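Local coordinates for cobalamin-binding protein (Desulfitobacterium hafniense, PDB 4JGI) that binds methylcobalamin and probably serves as the corrinoid carrier that passes methyl groups within a putative O-demethylase system, at residues V182-C187 with D193-N198; L94-G99 with I104-F109; L14-I19 with G67-A72. All coordinates share one frame; numbering follows the deposited sequence.

Contact 1: residues V182-C187 with D193-N198; sequences VNENVC and DDFSTN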
loop_
_atom_site.group_PDB
_atom_site.type_symbol
_atom_site.label_atom_id
_atom_site.label_comp_id
_atom_site.label_asym_id
_atom_site.label_seq_id
_atom_site.Cartn_x
_atom_site.Cartn_y
_atom_site.Cartn_z
ATOM N N VAL A 182 -13.917 8.103 -0.830
ATOM C CA VAL A 182 -12.862 9.102 -0.968
ATOM C C VAL A 182 -12.730 9.497 -2.454
ATOM O O VAL A 182 -12.913 8.703 -3.372
ATOM C CB VAL A 182 -11.483 8.660 -0.391
ATOM C CG1 VAL A 182 -11.653 8.407 1.125
ATOM C CG2 VAL A 182 -10.908 7.516 -1.224
ATOM N N ASN A 183 -12.398 10.739 -2.685
ATOM C CA ASN A 183 -12.177 11.290 -4.023
ATOM C C ASN A 183 -11.473 12.587 -3.816
ATOM O O ASN A 183 -11.099 12.908 -2.642
ATOM C CB ASN A 183 -13.507 11.498 -4.713
ATOM C CG ASN A 183 -14.477 12.426 -3.934
ATOM O OD1 ASN A 183 -14.081 13.344 -3.211
ATOM N ND2 ASN A 183 -15.779 12.166 -4.097
ATOM N N GLU A 184 -11.220 13.306 -4.919
ATOM C CA GLU A 184 -10.414 14.564 -4.817
ATOM C C GLU A 184 -11.062 15.592 -3.903
ATOM O O GLU A 184 -10.371 16.323 -3.187
ATOM C CB GLU A 184 -10.163 15.179 -6.185
ATOM C CG GLU A 184 -9.353 16.499 -6.171
ATOM C CD GLU A 184 -7.926 16.347 -5.628
ATOM O OE1 GLU A 184 -7.330 15.250 -5.721
ATOM O OE2 GLU A 184 -7.364 17.339 -5.110
ATOM N N ASN A 185 -12.396 15.680 -3.912
ATOM C CA ASN A 185 -13.082 16.617 -3.027
ATOM C C ASN A 185 -12.840 16.333 -1.526
ATOM O O ASN A 185 -12.576 17.220 -0.717
ATOM C CB ASN A 185 -14.577 16.647 -3.330
ATOM C CG ASN A 185 -15.331 17.543 -2.358
ATOM O OD1 ASN A 185 -15.233 18.778 -2.425
ATOM N ND2 ASN A 185 -16.070 16.937 -1.447
ATOM N N VAL A 186 -12.948 15.063 -1.160
ATOM C CA VAL A 186 -12.689 14.649 0.236
ATOM C C VAL A 186 -11.165 14.874 0.543
ATOM O O VAL A 186 -10.838 15.387 1.608
ATOM C CB VAL A 186 -13.046 13.170 0.449
ATOM C CG1 VAL A 186 -12.645 12.701 1.832
ATOM C CG2 VAL A 186 -14.523 12.932 0.162
ATOM N N CYS A 187 -10.288 14.602 -0.406
ATOM C CA CYS A 187 -8.866 14.737 -0.209
ATOM C C CYS A 187 -8.532 16.214 0.117
ATOM O O CYS A 187 -7.833 16.515 1.065
ATOM C CB CYS A 187 -8.114 14.270 -1.433
ATOM S SG CYS A 187 -6.328 14.352 -1.333
ATOM N N ASP A 193 -2.372 14.547 1.006
ATOM C CA ASP A 193 -1.571 14.671 -0.179
ATOM C C ASP A 193 -2.153 13.928 -1.377
ATOM O O ASP A 193 -2.036 14.403 -2.501
ATOM C CB ASP A 193 -0.130 14.210 0.088
ATOM C CG ASP A 193 0.543 15.102 1.091
ATOM O OD1 ASP A 193 0.805 16.252 0.722
ATOM O OD2 ASP A 193 0.800 14.685 2.208
ATOM N N ASP A 194 -2.808 12.782 -1.124
ATOM C CA ASP A 194 -3.451 12.074 -2.224
ATOM C C ASP A 194 -4.494 11.122 -1.634
ATOM O O ASP A 194 -4.595 10.953 -0.414
ATOM C CB ASP A 194 -2.463 11.292 -3.060
ATOM C CG ASP A 194 -2.852 11.278 -4.613
ATOM O OD1 ASP A 194 -4.054 11.488 -5.000
ATOM O OD2 ASP A 194 -1.899 11.029 -5.377
ATOM N N PHE A 195 -5.307 10.544 -2.520
ATOM C CA PHE A 195 -6.317 9.587 -2.182
ATOM C C PHE A 195 -6.180 8.413 -3.178
ATOM O O PHE A 195 -5.624 8.559 -4.220
ATOM C CB PHE A 195 -7.720 10.129 -2.289
ATOM C CG PHE A 195 -8.098 10.420 -3.703
ATOM C CD1 PHE A 195 -7.692 11.606 -4.266
ATOM C CD2 PHE A 195 -8.829 9.501 -4.469
ATOM C CE1 PHE A 195 -7.977 11.931 -5.575
ATOM C CE2 PHE A 195 -9.080 9.811 -5.800
ATOM C CZ PHE A 195 -8.670 11.048 -6.327
ATOM N N SER A 196 -6.544 7.229 -2.744
ATOM C CA SER A 196 -6.399 6.039 -3.638
ATOM C C SER A 196 -7.671 5.702 -4.354
ATOM O O SER A 196 -8.711 5.693 -3.719
ATOM C CB SER A 196 -5.882 4.794 -2.863
ATOM O OG SER A 196 -6.466 4.778 -1.607
ATOM N N THR A 197 -7.571 5.171 -5.573
ATOM C CA THR A 197 -8.801 4.573 -6.205
ATOM C C THR A 197 -9.081 3.107 -5.724
ATOM O O THR A 197 -10.201 2.600 -5.613
ATOM C CB THR A 197 -8.682 4.607 -7.734
ATOM O OG1 THR A 197 -7.511 3.888 -8.142
ATOM C CG2 THR A 197 -8.594 6.088 -8.218
ATOM N N ASN A 198 -8.010 2.457 -5.386
ATOM C CA ASN A 198 -8.018 1.124 -4.993
ATOM C C ASN A 198 -6.668 0.896 -4.344
ATOM O O ASN A 198 -5.759 1.729 -4.466
ATOM C CB ASN A 198 -8.312 0.120 -6.081
ATOM C CG ASN A 198 -7.246 0.071 -7.117
ATOM O OD1 ASN A 198 -6.135 -0.328 -6.824
ATOM N ND2 ASN A 198 -7.575 0.491 -8.371
#
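The F195 ring lies with one face against the peptide joining N183 to E184, and F195 has the largest share of the buried surface here. N183 C sits 3.8 Å above the ring plane, over its centre, and E184 N stands over the same face nearer the rim, 3.7 Å from F195 CZ. At the CD1 side of the ring the methylene of C187 approaches obliquely, C187 CB to F195 CD1 3.9 Å. E184 comes across the ring at roughly a right angle: its chain bends at chi2 and brings OE1 to 3.4 Å from F195 CE1, with the carboxylate turned 63° from the ring plane, while OE2 is hydrogen-bonded to Q188. C187 SG, anti to its own backbone nitrogen, rests on the strand backbone 3.7 Å from D194 C. V182 closes the other end, its CG2 3.8 Å from S196 O.

A second shell fixes the peptide under the ring. N183 is the N-cap of helix 184-190: V186 N donates to N183 OD1 at 2.9 Å, a nearly straight bond (166°). On the strand side, F195 N donates to D194 OD1, meeting the carboxylate on its anti side and 27° out of plane. Backbone bonds of D194 and S196 to I177 set strand 194-195 beside strand 174-178, so the contact belongs to the last beta-alpha-beta unit of the Rossmann-like cobalamin domain. S196 and N198 touch the cofactor.

The interface is therefore apolar ring packing against a polar main chain, with N183 OD1 taken by V186 N, N183 O by C187 N and D194 OD1 by F195 N: the cap holds the helix start, and the ring covers the first peptide of that helix. E184 OE1 and D194 OD1, 5.0 Å apart, probably disfavour each other.

Contact 2: residues L94-G99 with I104-F109; sequences LATVEG and IGKNIF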
loop_
_atom_site.group_PDB
_atom_site.type_symbol
_atom_site.label_atom_id
_atom_site.label_comp_id
_atom_site.label_asym_id
_atom_site.label_seq_id
_atom_site.Cartn_x
_atom_site.Cartn_y
_atom_site.Cartn_z
ATOM N N LEU A 94 -0.740 3.338 9.719
ATOM C CA LEU A 94 -2.012 3.023 9.032
ATOM C C LEU A 94 -3.123 2.857 10.031
ATOM O O LEU A 94 -2.935 2.168 11.010
ATOM C CB LEU A 94 -1.811 1.741 8.214
ATOM C CG LEU A 94 -2.987 1.188 7.403
ATOM C CD1 LEU A 94 -3.426 2.218 6.340
ATOM C CD2 LEU A 94 -2.620 -0.138 6.720
ATOM N N ALA A 95 -4.294 3.457 9.804
ATOM C CA ALA A 95 -5.430 3.324 10.707
ATOM C C ALA A 95 -6.713 3.540 10.037
ATOM O O ALA A 95 -6.819 4.349 9.091
ATOM C CB ALA A 95 -5.303 4.436 11.767
ATOM N N THR A 96 -7.737 2.827 10.503
ATOM C CA THR A 96 -9.071 3.203 10.255
ATOM C C THR A 96 -9.438 4.167 11.401
ATOM O O THR A 96 -9.246 3.838 12.559
ATOM C CB THR A 96 -10.007 1.988 10.154
ATOM O OG1 THR A 96 -9.719 1.224 8.953
ATOM C CG2 THR A 96 -11.444 2.436 10.183
ATOM N N VAL A 97 -9.876 5.358 11.041
ATOM C CA VAL A 97 -9.986 6.455 11.981
ATOM C C VAL A 97 -11.220 6.388 12.876
ATOM O O VAL A 97 -12.143 5.669 12.648
ATOM C CB VAL A 97 -10.015 7.772 11.190
ATOM C CG1 VAL A 97 -8.726 7.999 10.430
ATOM C CG2 VAL A 97 -11.233 7.937 10.306
ATOM N N GLU A 98 -11.188 7.234 13.892
ATOM C CA GLU A 98 -12.184 7.315 14.885
ATOM C C GLU A 98 -13.570 7.530 14.185
ATOM O O GLU A 98 -13.806 8.389 13.320
ATOM C CB GLU A 98 -11.854 8.446 15.893
ATOM C CG GLU A 98 -12.908 8.560 17.028
ATOM C CD GLU A 98 -12.434 9.313 18.245
ATOM O OE1 GLU A 98 -11.632 8.842 18.978
ATOM O OE2 GLU A 98 -12.935 10.446 18.446
ATOM N N GLY A 99 -14.496 6.698 14.627
ATOM C CA GLY A 99 -15.872 6.759 14.149
ATOM C C GLY A 99 -16.154 5.637 13.199
ATOM O O GLY A 99 -17.324 5.423 12.886
ATOM N N ILE A 104 -11.828 -3.991 6.014
ATOM C CA ILE A 104 -11.453 -4.933 4.942
ATOM C C ILE A 104 -10.525 -4.315 3.920
ATOM O O ILE A 104 -9.514 -4.914 3.470
ATOM C CB ILE A 104 -12.707 -5.521 4.290
ATOM C CG1 ILE A 104 -13.482 -6.344 5.288
ATOM C CG2 ILE A 104 -12.406 -6.291 2.994
ATOM C CD1 ILE A 104 -14.911 -6.698 4.906
ATOM N N GLY A 105 -10.888 -3.121 3.490
ATOM C CA GLY A 105 -10.064 -2.399 2.526
ATOM C C GLY A 105 -8.685 -1.976 2.998
ATOM O O GLY A 105 -7.643 -2.145 2.323
ATOM N N LYS A 106 -8.676 -1.443 4.187
ATOM C CA LYS A 106 -7.408 -1.059 4.833
ATOM C C LYS A 106 -6.514 -2.258 4.864
ATOM O O LYS A 106 -5.316 -2.139 4.650
ATOM C CB LYS A 106 -7.716 -0.557 6.259
ATOM C CG LYS A 106 -6.444 -0.279 7.067
ATOM C CD LYS A 106 -6.711 0.193 8.462
ATOM C CE LYS A 106 -7.301 -0.895 9.416
ATOM N NZ LYS A 106 -6.495 -2.024 9.897
ATOM N N ASN A 107 -7.071 -3.422 5.194
ATOM C CA ASN A 107 -6.221 -4.607 5.301
ATOM C C ASN A 107 -5.693 -5.143 3.960
ATOM O O ASN A 107 -4.643 -5.758 3.895
ATOM C CB ASN A 107 -6.951 -5.650 6.118
ATOM C CG ASN A 107 -7.101 -5.283 7.548
ATOM O OD1 ASN A 107 -6.460 -4.409 8.024
ATOM N ND2 ASN A 107 -7.909 -6.017 8.243
ATOM N N ILE A 108 -6.475 -4.962 2.888
ATOM C CA ILE A 108 -5.990 -5.217 1.530
ATOM C C ILE A 108 -4.781 -4.356 1.218
ATOM O O ILE A 108 -3.746 -4.839 0.793
ATOM C CB ILE A 108 -7.124 -5.065 0.474
ATOM C CG1 ILE A 108 -8.189 -6.098 0.720
ATOM C CG2 ILE A 108 -6.561 -5.135 -0.904
ATOM C CD1 ILE A 108 -9.420 -5.942 -0.175
ATOM N N PHE A 109 -4.871 -3.078 1.533
ATOM C CA PHE A 109 -3.748 -2.198 1.395
ATOM C C PHE A 109 -2.580 -2.574 2.277
ATOM O O PHE A 109 -1.458 -2.587 1.776
ATOM C CB PHE A 109 -4.211 -0.765 1.628
ATOM C CG PHE A 109 -3.070 0.219 1.618
ATOM C CD1 PHE A 109 -2.465 0.612 0.404
ATOM C CD2 PHE A 109 -2.554 0.722 2.767
ATOM C CE1 PHE A 109 -1.340 1.461 0.402
ATOM C CE2 PHE A 109 -1.477 1.585 2.745
ATOM C CZ PHE A 109 -0.877 1.977 1.564
#
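Strand 94-96 and helix 104-109 run nearly antiparallel, at 168°, with their axes 9.0 Å apart at closest approach; T96 and K106 come nearest through their CA atoms, at 7.1 Å. The aliphatic part of K106 fills the space between them. Its CG, anti to the backbone nitrogen (chi1 174°), meets L94 CG at 3.8 Å, and its CD passes T96 OG1 at 3.2 Å. Bends at chi3 and chi4 then fold the chain back, so that NZ donates to N107 OD1 at 3.0 Å and also makes a salt bridge with D122. Further along the helix, L94 CD1 lies 4.0 Å from F109 CD2, approaching the ring obliquely. T96 OG1 is hydrogen-bonded to the carbonyl of H102, the axial ligand of the cobalt.

This is the first beta-alpha connection of the cobalamin domain, and its loop carries H102 and D103 to the corrin; I104 N at the helix start is bonded to the cofactor, and F109 lines its pocket. Every touching residue is buried. The salt bridge to D122 and the bond to N107 probably offset the cost of burying the lysine charge, while its methylenes serve as apolar filling between strand and helix.

Contact 3: residues L14-I19 with G67-A72; sequences LDEGAI and GEILQA
E16 and I69 mark the closest backbone approach between the start of helix 16-29 and helix 60-77, with CA atoms 7.5 Å apart. I69 carries its side of the contact. Its chi1 of -72° sets CG1 beside the backbone nitrogen and leaves CG2 anti to it, where CG2 meets I19 CD1 at 3.5 Å, tighter than usual for two methyls; the two isoleucines cross at about a right angle. The CD1 end of I69 reaches L14 CD2 at 4.1 Å, and E16 passes over it at a slant, its CG 3.9 Å from I69 CD1.

The contact lies in the N-terminal B12-binding helical domain, well away from the cofactor, where helices 16-29, 32-54 and 60-77 pack together, as in the helical domain preceding the Rossmann-like domain of related corrinoid proteins. L14 closes helix 4-12 with a Schellman motif at positive phi (59°), and D15 N-caps helix 16-29: A18 N donates to D15 OD1 at 3.2 Å, from above the carboxylate plane. This stop and restart places L14, at the turn after helix 4-12, and I19, in the first turns of helix 16-29, on the same isoleucine. I19 and L70 both pack on F42 of helix 32-54.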
loop_
_atom_site.group_PDB
_atom_site.type_symbol
_atom_site.label_atom_id
_atom_site.label_comp_id
_atom_site.label_asym_id
_atom_site.label_seq_id
_atom_site.Cartn_x
_atom_site.Cartn_y
_atom_site.Cartn_z
ATOM N N LEU A 14 -2.158 -12.523 -12.498
ATOM C CA LEU A 14 -2.298 -13.327 -11.261
ATOM C C LEU A 14 -2.010 -14.812 -11.562
ATOM O O LEU A 14 -2.725 -15.698 -10.988
ATOM C CB LEU A 14 -3.655 -13.140 -10.617
ATOM C CG LEU A 14 -3.944 -11.707 -10.184
ATOM C CD1 LEU A 14 -5.356 -11.525 -9.613
ATOM C CD2 LEU A 14 -2.881 -11.251 -9.239
ATOM N N ASP A 15 -0.977 -15.039 -12.419
ATOM C CA ASP A 15 -0.650 -16.380 -13.009
ATOM C C ASP A 15 0.436 -16.983 -12.112
ATOM O O ASP A 15 1.647 -16.770 -12.340
ATOM C CB ASP A 15 -0.228 -16.328 -14.463
ATOM C CG ASP A 15 0.096 -17.714 -15.067
ATOM O OD1 ASP A 15 0.203 -18.741 -14.355
ATOM O OD2 ASP A 15 0.313 -17.748 -16.295
ATOM N N GLU A 16 0.000 -17.769 -11.114
ATOM C CA GLU A 16 0.921 -18.310 -10.176
ATOM C C GLU A 16 1.924 -19.268 -10.791
ATOM O O GLU A 16 3.063 -19.383 -10.288
ATOM C CB GLU A 16 0.183 -18.957 -9.002
ATOM C CG GLU A 16 -0.284 -17.935 -8.062
ATOM C CD GLU A 16 -0.620 -18.583 -6.759
ATOM O OE1 GLU A 16 -1.772 -19.145 -6.663
ATOM O OE2 GLU A 16 0.322 -18.570 -5.896
ATOM N N GLY A 17 1.527 -19.957 -11.857
ATOM C CA GLY A 17 2.482 -20.852 -12.549
ATOM C C GLY A 17 3.639 -20.038 -13.080
ATOM O O GLY A 17 4.804 -20.357 -12.845
ATOM N N ALA A 18 3.316 -19.010 -13.846
ATOM C CA ALA A 18 4.374 -18.275 -14.504
ATOM C C ALA A 18 5.199 -17.499 -13.492
ATOM O O ALA A 18 6.423 -17.387 -13.603
ATOM C CB ALA A 18 3.780 -17.352 -15.538
ATOM N N ILE A 19 4.545 -16.944 -12.475
ATOM C CA ILE A 19 5.296 -16.217 -11.483
ATOM C C ILE A 19 6.307 -17.132 -10.826
ATOM O O ILE A 19 7.489 -16.794 -10.644
ATOM C CB ILE A 19 4.342 -15.690 -10.412
ATOM C CG1 ILE A 19 3.458 -14.574 -10.967
ATOM C CG2 ILE A 19 5.085 -15.211 -9.169
ATOM C CD1 ILE A 19 2.259 -14.173 -10.128
ATOM N N GLY A 67 -2.239 -9.247 -3.319
ATOM C CA GLY A 67 -1.373 -9.053 -2.205
ATOM C C GLY A 67 -0.683 -10.307 -1.658
ATOM O O GLY A 67 0.500 -10.327 -1.334
ATOM N N GLU A 68 -1.492 -11.363 -1.553
ATOM C CA GLU A 68 -0.983 -12.623 -1.075
ATOM C C GLU A 68 0.008 -13.245 -2.040
ATOM O O GLU A 68 1.025 -13.792 -1.625
ATOM C CB GLU A 68 -2.108 -13.606 -0.803
ATOM C CG GLU A 68 -3.119 -13.088 0.224
ATOM C CD GLU A 68 -2.632 -12.636 1.585
ATOM O OE1 GLU A 68 -1.568 -13.040 2.022
ATOM O OE2 GLU A 68 -3.311 -11.797 2.196
ATOM N N ILE A 69 -0.258 -13.086 -3.331
ATOM C CA ILE A 69 0.653 -13.618 -4.365
ATOM C C ILE A 69 1.981 -12.852 -4.388
ATOM O O ILE A 69 3.102 -13.407 -4.396
ATOM C CB ILE A 69 -0.017 -13.589 -5.753
ATOM C CG1 ILE A 69 -1.112 -14.689 -5.820
ATOM C CG2 ILE A 69 0.964 -13.739 -6.924
ATOM C CD1 ILE A 69 -2.005 -14.576 -7.012
ATOM N N LEU A 70 1.914 -11.534 -4.257
ATOM C CA LEU A 70 3.191 -10.753 -4.181
ATOM C C LEU A 70 3.964 -11.148 -2.936
ATOM O O LEU A 70 5.173 -11.283 -2.953
ATOM C CB LEU A 70 2.933 -9.261 -4.251
ATOM C CG LEU A 70 4.179 -8.389 -4.287
ATOM C CD1 LEU A 70 5.017 -8.717 -5.522
ATOM C CD2 LEU A 70 3.758 -6.909 -4.306
ATOM N N GLN A 71 3.276 -11.220 -1.786
ATOM C CA GLN A 71 3.995 -11.555 -0.569
ATOM C C GLN A 71 4.666 -12.898 -0.688
ATOM O O GLN A 71 5.760 -13.067 -0.186
ATOM C CB GLN A 71 3.046 -11.509 0.633
ATOM C CG GLN A 71 3.764 -11.694 1.947
ATOM C CD GLN A 71 4.745 -10.562 2.240
ATOM O OE1 GLN A 71 4.334 -9.498 2.558
ATOM N NE2 GLN A 71 6.024 -10.847 2.172
ATOM N N ALA A 72 3.994 -13.884 -1.292
ATOM C CA ALA A 72 4.610 -15.218 -1.445
ATOM C C ALA A 72 5.854 -15.170 -2.298
ATOM O O ALA A 72 6.881 -15.749 -1.965
ATOM C CB ALA A 72 3.598 -16.159 -2.032
#

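In the fold
From the N terminus, contact 3 comes first: it brings the junction of helices 4-12 and 16-29 onto helix 60-77, closing an almost wholly helical loop of 47 residues within the helical region. The chain then enters the sheet domain by strand 91-96, where contact 2 closes a short loop of four residues holding the cobalt ligand H102. Contact 1 follows later, closing a five-residue gap made of the end of helix 184-190 and the turn into the edge strand 194-195. The three lie in series, neither nested nor crossing. Contacts 1 and 2 reach the same parallel sheet, their centres about 14 Å apart, whereas contact 3 lies about 24 Å from contact 2, centre to centre.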